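KLLA0F20702p (Kluyveromyces lactis, PDB 5Y5A) is the Est1 subunit of yeast telomerase, present here as its N-terminal part, and probably recruits the enzyme to telomeres by binding Cdc13. Local coordinates at residues K331-R334 / H335-R338; S382-I385 / R386-Q389; K489-G492 / P493-F496; K523-A526 / K527-H530. All blocks are in the same frame, centred on the assembly; numbering follows the deposited sequence.

Contact 1: residues K331-R334 / H335-R338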
loop_
_atom_site.group_PDB
_atom_site.type_symbol
_atom_site.label_atom_id
_atom_site.label_comp_id
_atom_site.label_asym_id
_atom_site.label_seq_id
_atom_site.Cartn_x
_atom_site.Cartn_y
_atom_site.Cartn_z
ATOM N N LYS A 331 -26.104 7.221 -1.966
ATOM C CA LYS A 331 -27.294 8.055 -2.084
ATOM C C LYS A 331 -28.342 7.620 -1.065
ATOM O O LYS A 331 -29.320 8.328 -0.831
ATOM C CB LYS A 331 -27.879 7.985 -3.499
ATOM C CG LYS A 331 -27.063 8.704 -4.558
ATOM C CD LYS A 331 -27.622 8.458 -5.961
ATOM C CE LYS A 331 -26.759 9.132 -7.030
ATOM N NZ LYS A 331 -27.242 8.858 -8.417
ATOM N N ASN A 332 -28.125 6.459 -0.451
ATOM C CA ASN A 332 -29.142 5.834 0.390
ATOM C C ASN A 332 -28.806 5.716 1.876
ATOM O O ASN A 332 -29.389 4.884 2.571
ATOM C CB ASN A 332 -29.459 4.429 -0.140
ATOM C CG ASN A 332 -30.255 4.450 -1.436
ATOM O OD1 ASN A 332 -31.080 5.337 -1.660
ATOM N ND2 ASN A 332 -30.016 3.461 -2.294
ATOM N N ASN A 333 -27.876 6.526 2.376
ATOM C CA ASN A 333 -27.571 6.462 3.803
ATOM C C ASN A 333 -27.718 7.813 4.491
ATOM O O ASN A 333 -27.921 8.838 3.839
ATOM C CB ASN A 333 -26.165 5.886 4.036
ATOM C CG ASN A 333 -25.057 6.829 3.614
ATOM O OD1 ASN A 333 -24.811 7.840 4.267
ATOM N ND2 ASN A 333 -24.356 6.481 2.534
ATOM N N ARG A 334 -27.615 7.802 5.816
ATOM C CA ARG A 334 -27.854 8.995 6.629
ATOM C C ARG A 334 -26.851 10.124 6.368
ATOM O O ARG A 334 -27.103 11.270 6.727
ATOM C CB ARG A 334 -27.848 8.627 8.118
ATOM C CG ARG A 334 -26.553 7.989 8.632
ATOM C CD ARG A 334 -26.798 7.448 10.022
ATOM N NE ARG A 334 -25.604 6.960 10.703
ATOM C CZ ARG A 334 -25.211 5.690 10.707
ATOM N NH1 ARG A 334 -25.900 4.777 10.036
ATOM N NH2 ARG A 334 -24.121 5.335 11.375
ATOM N N HIS A 335 -25.730 9.798 5.731
ATOM C CA HIS A 335 -24.714 10.795 5.410
ATOM C C HIS A 335 -24.780 11.234 3.951
ATOM O O HIS A 335 -23.973 12.049 3.507
ATOM C CB HIS A 335 -23.314 10.253 5.712
ATOM C CG HIS A 335 -23.055 10.023 7.169
ATOM N ND1 HIS A 335 -22.895 11.056 8.067
ATOM C CD2 HIS A 335 -22.924 8.879 7.882
ATOM C CE1 HIS A 335 -22.677 10.557 9.272
ATOM N NE2 HIS A 335 -22.689 9.239 9.187
ATOM N N SER A 336 -25.746 10.695 3.213
ATOM C CA SER A 336 -25.833 10.927 1.777
ATOM C C SER A 336 -25.983 12.396 1.429
ATOM O O SER A 336 -25.379 12.865 0.473
ATOM C CB SER A 336 -26.999 10.136 1.175
ATOM O OG SER A 336 -26.774 8.738 1.277
ATOM N N ASP A 337 -26.770 13.133 2.205
ATOM C CA ASP A 337 -26.973 14.548 1.904
ATOM C C ASP A 337 -25.832 15.438 2.413
ATOM O O ASP A 337 -25.910 16.661 2.336
ATOM C CB ASP A 337 -28.308 15.027 2.485
ATOM C CG ASP A 337 -28.400 14.822 3.983
ATOM O OD1 ASP A 337 -27.792 13.857 4.494
ATOM O OD2 ASP A 337 -29.084 15.626 4.650
ATOM N N ARG A 338 -24.766 14.832 2.919
ATOM C CA ARG A 338 -23.639 15.608 3.426
ATOM C C ARG A 338 -22.414 15.529 2.514
ATOM O O ARG A 338 -21.308 15.892 2.928
ATOM C CB ARG A 338 -23.260 15.139 4.841
ATOM C CG ARG A 338 -24.326 15.385 5.901
ATOM C CD ARG A 338 -23.891 14.876 7.288
ATOM N NE ARG A 338 -22.784 15.653 7.844
ATOM C CZ ARG A 338 -21.689 15.124 8.383
ATOM N NH1 ARG A 338 -21.538 13.805 8.450
ATOM N NH2 ARG A 338 -20.738 15.917 8.854
#
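A type I beta turn from N333 to S336 leads the loop after helix 318-325 toward helix 339-379. Its closing bond runs from S336 N to N333 O (2.9 Å), the N-H arriving well above the carbonyl plane. N333 adds a side-chain bond to the same turn: with CG lodged between backbone N and carbonyl carbon (chi1 70°), OD1 folds forward to accept from H335 N at 2.6 Å. S336 answers from the other end, its OG taking the N-H of N333 at 2.7 Å. With an alanine here in place of N333, H335 N would probably lose its side-chain acceptor and the turn would be held by fewer bonds. Beside the turn, R334 and H335 run in the same direction, and R334 CG lies over one face of the imidazole, 4.2 Å from the centroid of the H335 ring, a CH-pi contact. R338 NH1 donates to H335 ND1 (3.1 Å); ND1 lies in the guanidinium plane, but NH1 stands somewhat out of the imidazole plane. H335 NE2 bonds to L291 O. Salt bridges from R334 to D295 and from R338 to E301 tie the loop down near helix 285-298. The bond from H335 N to N333 OD1 closes an Asx turn over the type I beta turn N333-S336.

Contact 2: residues S382-I385 / R386-Q389; sequences SSNI and RSIQ
S387 OG is gripped from two directions: it accepts from S383 N (3.0 Å, 154° at the hydrogen) and donates to N384 O (2.9 Å). The torsion responsible, chi1 51°, sets OG between its own backbone N and carbonyl carbon, turned back to the chain that enters the helix. N384 O takes a second bond, from I388 N at 3.1 Å, and both donors come to the same face of its carbonyl plane. One residue on, Q389 N bonds to I385 O (3.1 Å), the next bond of the helical series. S383 OG donates to N384 OD1 at 3.1 Å, and the N384 side chain makes no capping bond. Beyond these bonds, I388 CG1 packs 3.1 Å from N384 O and close to the hydroxyl of S382, and the side chains of I385 and Q389 cross at a slant, with I385 CG2 3.4 Å from Q389 NE2. Most of the residues are solvent-exposed. This is the N-terminus of helix 385-410, with N384 as N-cap and a serine at the third helical position reaching back to the N-H of the residue before the cap, one short of the N-H used in a capping box.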
loop_
_atom_site.group_PDB
_atom_site.type_symbol
_atom_site.label_atom_id
_atom_site.label_comp_id
_atom_site.label_asym_id
_atom_site.label_seq_id
_atom_site.Cartn_x
_atom_site.Cartn_y
_atom_site.Cartn_z
ATOM N N SER A 382 -15.916 1.253 -19.727
ATOM C CA SER A 382 -17.003 2.165 -20.070
ATOM C C SER A 382 -17.494 1.917 -21.496
ATOM O O SER A 382 -16.699 1.662 -22.395
ATOM C CB SER A 382 -16.560 3.616 -19.917
ATOM O OG SER A 382 -15.596 3.934 -20.902
ATOM N N SER A 383 -18.805 1.993 -21.689
ATOM C CA SER A 383 -19.426 1.681 -22.973
ATOM C C SER A 383 -20.531 2.678 -23.317
ATOM O O SER A 383 -20.473 3.351 -24.344
ATOM C CB SER A 383 -19.991 0.266 -22.947
ATOM O OG SER A 383 -20.925 0.130 -21.893
ATOM N N ASN A 384 -21.540 2.754 -22.451
ATOM C CA ASN A 384 -22.606 3.750 -22.548
ATOM C C ASN A 384 -22.080 5.183 -22.589
ATOM O O ASN A 384 -20.970 5.458 -22.134
ATOM C CB ASN A 384 -23.551 3.642 -21.348
ATOM C CG ASN A 384 -24.218 2.295 -21.245
ATOM O OD1 ASN A 384 -23.753 1.308 -21.814
ATOM N ND2 ASN A 384 -25.320 2.245 -20.509
ATOM N N ILE A 385 -22.889 6.097 -23.113
ATOM C CA ILE A 385 -22.597 7.518 -22.965
ATOM C C ILE A 385 -22.589 7.873 -21.479
ATOM O O ILE A 385 -21.771 8.665 -21.023
ATOM C CB ILE A 385 -23.609 8.407 -23.712
ATOM C CG1 ILE A 385 -23.405 8.296 -25.223
ATOM C CG2 ILE A 385 -23.457 9.863 -23.293
ATOM C CD1 ILE A 385 -22.044 8.779 -25.687
ATOM N N ARG A 386 -23.489 7.246 -20.729
ATOM C CA ARG A 386 -23.636 7.516 -19.306
ATOM C C ARG A 386 -22.442 7.011 -18.493
ATOM O O ARG A 386 -22.009 7.664 -17.548
ATOM C CB ARG A 386 -24.928 6.885 -18.785
ATOM C CG ARG A 386 -25.201 7.181 -17.327
ATOM C CD ARG A 386 -26.577 6.710 -16.911
ATOM N NE ARG A 386 -26.908 7.172 -15.566
ATOM C CZ ARG A 386 -28.062 6.932 -14.952
ATOM N NH1 ARG A 386 -29.008 6.229 -15.560
ATOM N NH2 ARG A 386 -28.271 7.397 -13.727
ATOM N N SER A 387 -21.909 5.853 -18.867
ATOM C CA SER A 387 -20.783 5.279 -18.144
ATOM C C SER A 387 -19.501 6.044 -18.449
ATOM O O SER A 387 -18.623 6.147 -17.601
ATOM C CB SER A 387 -20.621 3.792 -18.482
ATOM O OG SER A 387 -20.605 3.594 -19.884
ATOM N N ILE A 388 -19.400 6.592 -19.657
ATOM C CA ILE A 388 -18.288 7.476 -20.001
ATOM C C ILE A 388 -18.337 8.758 -19.156
ATOM O O ILE A 388 -17.314 9.214 -18.636
ATOM C CB ILE A 388 -18.298 7.838 -21.505
ATOM C CG1 ILE A 388 -18.039 6.588 -22.357
ATOM C CG2 ILE A 388 -17.264 8.905 -21.814
ATOM C CD1 ILE A 388 -18.289 6.801 -23.850
ATOM N N GLN A 389 -19.531 9.327 -19.006
ATOM C CA GLN A 389 -19.681 10.572 -18.265
ATOM C C GLN A 389 -19.438 10.381 -16.764
ATOM O O GLN A 389 -18.844 11.245 -16.120
ATOM C CB GLN A 389 -21.065 11.171 -18.520
ATOM C CG GLN A 389 -21.254 11.617 -19.968
ATOM C CD GLN A 389 -22.691 11.970 -20.310
ATOM O OE1 GLN A 389 -23.622 11.604 -19.591
ATOM N NE2 GLN A 389 -22.877 12.685 -21.415
#

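Contact 3: residues K489-G492 / P493-F496; sequences KEFG and PTKF
F491 O and F496 N are joined at 2.9 Å, the N-H approaching from above the carbonyl plane, and the same oxygen receives a weak bond from T494 N. K495 N bonds to G492 O at 2.8 Å, spanning a shorter piece of chain. A further backbone bond, E490 N to F496 O (2.8 Å, 162° at the hydrogen), draws the two ends of the bend together. P493 has no N-H to offer, and its carbonyl is taken by H436 NE2; G492 shares a backbone bond with L263. The proline instead meets F491 through its ring: P493 CD stands 3.5 Å from the centroid of the F491 ring, almost on the normal, as a CH-pi contact. With CG anti to the backbone N (chi1 -171°), F491 swings its ring over the proline, and T494 OG1 comes to the ring edge. F496 CE1 packs on G492 CA at 3.7 Å. E490 crosses F496 obliquely, E490 OE1 lying 3.7 Å from F496 CB, and its salt bridge to R265 probably offsets the buried charge. K489 NZ bonds to L516 O and also makes a cation-pi contact with an aromatic side chain of the bound peptide, so the bend borders the peptide site. The paired bonds F496 to F491 and K495 to G492, with K495 at a positive phi of 60°, define a Schellman motif.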
loop_
_atom_site.group_PDB
_atom_site.type_symbol
_atom_site.label_atom_id
_atom_site.label_comp_id
_atom_site.label_asym_id
_atom_site.label_seq_id
_atom_site.Cartn_x
_atom_site.Cartn_y
_atom_site.Cartn_z
ATOM N N LYS A 489 6.793 1.040 -4.808
ATOM C CA LYS A 489 7.347 -0.076 -5.579
ATOM C C LYS A 489 6.246 -1.099 -5.864
ATOM O O LYS A 489 5.507 -1.466 -4.959
ATOM C CB LYS A 489 8.516 -0.730 -4.837
ATOM C CG LYS A 489 9.727 0.171 -4.720
ATOM C CD LYS A 489 10.745 -0.344 -3.718
ATOM C CE LYS A 489 11.575 -1.474 -4.295
ATOM N NZ LYS A 489 12.786 -1.721 -3.458
ATOM N N GLU A 490 6.129 -1.502 -7.130
ATOM C CA GLU A 490 5.134 -2.476 -7.617
ATOM C C GLU A 490 3.684 -1.982 -7.596
ATOM O O GLU A 490 2.752 -2.773 -7.778
ATOM C CB GLU A 490 5.229 -3.782 -6.827
ATOM C CG GLU A 490 6.626 -4.375 -6.799
ATOM C CD GLU A 490 7.025 -5.087 -8.090
ATOM O OE1 GLU A 490 6.492 -4.766 -9.181
ATOM O OE2 GLU A 490 7.887 -5.986 -8.006
ATOM N N PHE A 491 3.501 -0.681 -7.380
ATOM C CA PHE A 491 2.192 -0.037 -7.500
ATOM C C PHE A 491 1.792 0.047 -8.970
ATOM O O PHE A 491 2.452 0.730 -9.750
ATOM C CB PHE A 491 2.239 1.358 -6.878
ATOM C CG PHE A 491 0.901 2.040 -6.744
ATOM C CD1 PHE A 491 -0.165 1.408 -6.117
ATOM C CD2 PHE A 491 0.739 3.351 -7.182
ATOM C CE1 PHE A 491 -1.386 2.058 -5.959
ATOM C CE2 PHE A 491 -0.474 4.005 -7.024
ATOM C CZ PHE A 491 -1.541 3.352 -6.408
ATOM N N GLY A 492 0.721 -0.645 -9.344
ATOM C CA GLY A 492 0.298 -0.711 -10.739
ATOM C C GLY A 492 0.029 0.601 -11.469
ATOM O O GLY A 492 0.463 0.771 -12.601
ATOM N N PRO A 493 -0.698 1.541 -10.838
ATOM C CA PRO A 493 -1.025 2.763 -11.591
ATOM C C PRO A 493 0.176 3.604 -12.045
ATOM O O PRO A 493 0.040 4.368 -12.991
ATOM C CB PRO A 493 -1.884 3.546 -10.600
ATOM C CG PRO A 493 -2.562 2.473 -9.808
ATOM C CD PRO A 493 -1.497 1.432 -9.608
ATOM N N THR A 494 1.319 3.476 -11.382
ATOM C CA THR A 494 2.524 4.175 -11.820
ATOM C C THR A 494 3.462 3.189 -12.519
ATOM O O THR A 494 4.652 3.461 -12.699
ATOM C CB THR A 494 3.246 4.865 -10.637
ATOM O OG1 THR A 494 3.349 3.949 -9.536
ATOM C CG2 THR A 494 2.455 6.101 -10.179
ATOM N N LYS A 495 2.901 2.043 -12.905
ATOM C CA LYS A 495 3.631 0.998 -13.621
ATOM C C LYS A 495 4.819 0.431 -12.858
ATOM O O LYS A 495 5.861 0.139 -13.450
ATOM C CB LYS A 495 4.091 1.497 -14.992
ATOM C CG LYS A 495 2.974 2.051 -15.854
ATOM C CD LYS A 495 2.065 0.954 -16.359
ATOM C CE LYS A 495 1.183 1.467 -17.482
ATOM N NZ LYS A 495 0.293 0.397 -17.998
ATOM N N PHE A 496 4.647 0.309 -11.542
ATOM C CA PHE A 496 5.477 -0.531 -10.674
ATOM C C PHE A 496 6.759 0.170 -10.245
ATOM O O PHE A 496 7.441 -0.285 -9.324
ATOM C CB PHE A 496 5.881 -1.823 -11.399
ATOM C CG PHE A 496 4.714 -2.576 -11.971
ATOM C CD1 PHE A 496 3.576 -2.794 -11.201
ATOM C CD2 PHE A 496 4.730 -3.043 -13.278
ATOM C CE1 PHE A 496 2.482 -3.479 -11.717
ATOM C CE2 PHE A 496 3.633 -3.735 -13.801
ATOM C CZ PHE A 496 2.505 -3.948 -13.008
#

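Contact 4: residues K523-A526 / K527-H530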
loop_
_atom_site.group_PDB
_atom_site.type_symbol
_atom_site.label_atom_id
_atom_site.label_comp_id
_atom_site.label_asym_id
_atom_site.label_seq_id
_atom_site.Cartn_x
_atom_site.Cartn_y
_atom_site.Cartn_z
ATOM N N LYS A 523 24.583 8.975 0.306
ATOM C CA LYS A 523 23.322 9.596 0.679
ATOM C C LYS A 523 23.485 11.102 0.618
ATOM O O LYS A 523 24.461 11.659 1.117
ATOM C CB LYS A 523 22.864 9.151 2.067
ATOM C CG LYS A 523 21.513 9.720 2.469
ATOM C CD LYS A 523 21.087 9.205 3.836
ATOM C CE LYS A 523 19.751 9.788 4.254
ATOM N NZ LYS A 523 19.315 9.296 5.589
ATOM N N LEU A 524 22.528 11.756 -0.021
ATOM C CA LEU A 524 22.588 13.192 -0.224
ATOM C C LEU A 524 21.911 13.923 0.924
ATOM O O LEU A 524 21.090 13.343 1.632
ATOM C CB LEU A 524 21.926 13.557 -1.554
ATOM C CG LEU A 524 22.463 12.812 -2.777
ATOM C CD1 LEU A 524 21.502 12.929 -3.948
ATOM C CD2 LEU A 524 23.845 13.340 -3.142
ATOM N N THR A 525 22.250 15.196 1.106
ATOM C CA THR A 525 21.553 16.020 2.082
ATOM C C THR A 525 20.082 16.135 1.694
ATOM O O THR A 525 19.708 15.860 0.553
ATOM C CB THR A 525 22.148 17.429 2.181
ATOM O OG1 THR A 525 21.862 18.146 0.974
ATOM C CG2 THR A 525 23.652 17.367 2.392
ATOM N N ALA A 526 19.250 16.547 2.639
ATOM C CA ALA A 526 17.843 16.780 2.347
ATOM C C ALA A 526 17.720 17.833 1.255
ATOM O O ALA A 526 16.834 17.762 0.401
ATOM C CB ALA A 526 17.098 17.212 3.600
ATOM N N LYS A 527 18.634 18.799 1.291
ATOM C CA LYS A 527 18.684 19.882 0.313
ATOM C C LYS A 527 18.990 19.347 -1.085
ATOM O O LYS A 527 18.278 19.641 -2.052
ATOM C CB LYS A 527 19.731 20.919 0.723
ATOM C CG LYS A 527 19.966 22.009 -0.311
ATOM C CD LYS A 527 21.012 23.010 0.159
ATOM C CE LYS A 527 21.287 24.065 -0.904
ATOM N NZ LYS A 527 22.426 24.954 -0.534
ATOM N N GLU A 528 20.052 18.555 -1.180
ATOM C CA GLU A 528 20.426 17.945 -2.444
ATOM C C GLU A 528 19.294 17.079 -2.978
ATOM O O GLU A 528 18.971 17.146 -4.161
ATOM C CB GLU A 528 21.713 17.139 -2.283
ATOM C CG GLU A 528 22.928 18.037 -2.082
ATOM C CD GLU A 528 24.150 17.296 -1.591
ATOM O OE1 GLU A 528 25.216 17.937 -1.466
ATOM O OE2 GLU A 528 24.049 16.082 -1.326
ATOM N N GLU A 529 18.663 16.293 -2.111
ATOM C CA GLU A 529 17.542 15.465 -2.549
ATOM C C GLU A 529 16.407 16.335 -3.080
ATOM O O GLU A 529 15.789 16.010 -4.093
ATOM C CB GLU A 529 17.051 14.565 -1.414
ATOM C CG GLU A 529 18.049 13.471 -1.047
ATOM C CD GLU A 529 17.506 12.459 -0.047
ATOM O OE1 GLU A 529 16.513 12.765 0.649
ATOM O OE2 GLU A 529 18.079 11.353 0.041
ATOM N N HIS A 530 16.156 17.452 -2.405
ATOM C CA HIS A 530 15.169 18.429 -2.861
ATOM C C HIS A 530 15.549 18.989 -4.241
ATOM O O HIS A 530 14.704 19.140 -5.125
ATOM C CB HIS A 530 15.035 19.561 -1.838
ATOM C CG HIS A 530 14.108 20.658 -2.266
ATOM N ND1 HIS A 530 14.561 21.855 -2.777
ATOM C CD2 HIS A 530 12.756 20.741 -2.257
ATOM C CE1 HIS A 530 13.530 22.626 -3.072
ATOM N NE2 HIS A 530 12.423 21.974 -2.768
#
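The side chains of T525 and E528 cross at a slant in the first turn of helix 526-546, each taking the other's backbone N-H. T525 OG1 accepts from E528 N in a nearly straight bond (2.8 Å, 170°); chi1 of 69° holds the hydroxyl over the first turn and puts T525 CG2 about 4.0 Å from E528 OE2. In return the extended chain of E528 brings OE2 to T525 N at 3.2 Å, and this N-H meets the oxygen from above the carboxylate plane, 54° out of it. L524 crosses E528 at about a right angle, so that its CD2 touches E528 OE2 at 3.3 Å, and its CB rests 3.9 Å from E529 CG. The E529 chain is extended beyond CG, and its OE2 bonds to the hydroxyl of Y480, which is also bonded to L524 N. Shortened to an alanine here, the E529 side chain would probably leave the Y480 hydroxyl without its carboxylate mate and open a gap beside L524 CB. The backbone takes up the helical pattern at once, with E529 N on T525 O (2.9 Å) and H530 N on A526 O (2.9 Å). H530 turns away from the cap to reach F414 O through NE2. Reciprocal bonds between N-cap threonine and a glutamate three residues on make this a capping box.

In the fold
The four contacts follow one another in series, and none touches another. Contact 1 leads into helix 339-379, and contact 2 follows the end of that helix and starts helix 385-410; their centres are about 24 Å apart and their nearest atoms about 6 Å. Contact 3, the buried one, has its centre about 11 Å from that of the chain; F491 and P493 pack on helices 339-379 and 251-263, while K489 and E490 reach the bound peptide. These three belong to the Est1 DNA/RNA-binding domain. Contact 4 opens helix 526-546, its centre about 24 Å from that of contact 3 and about 47 Å from that of contact 1. Three surface contacts thus lie at the starts of helices, and the buried bend of contact 3 borders the peptide.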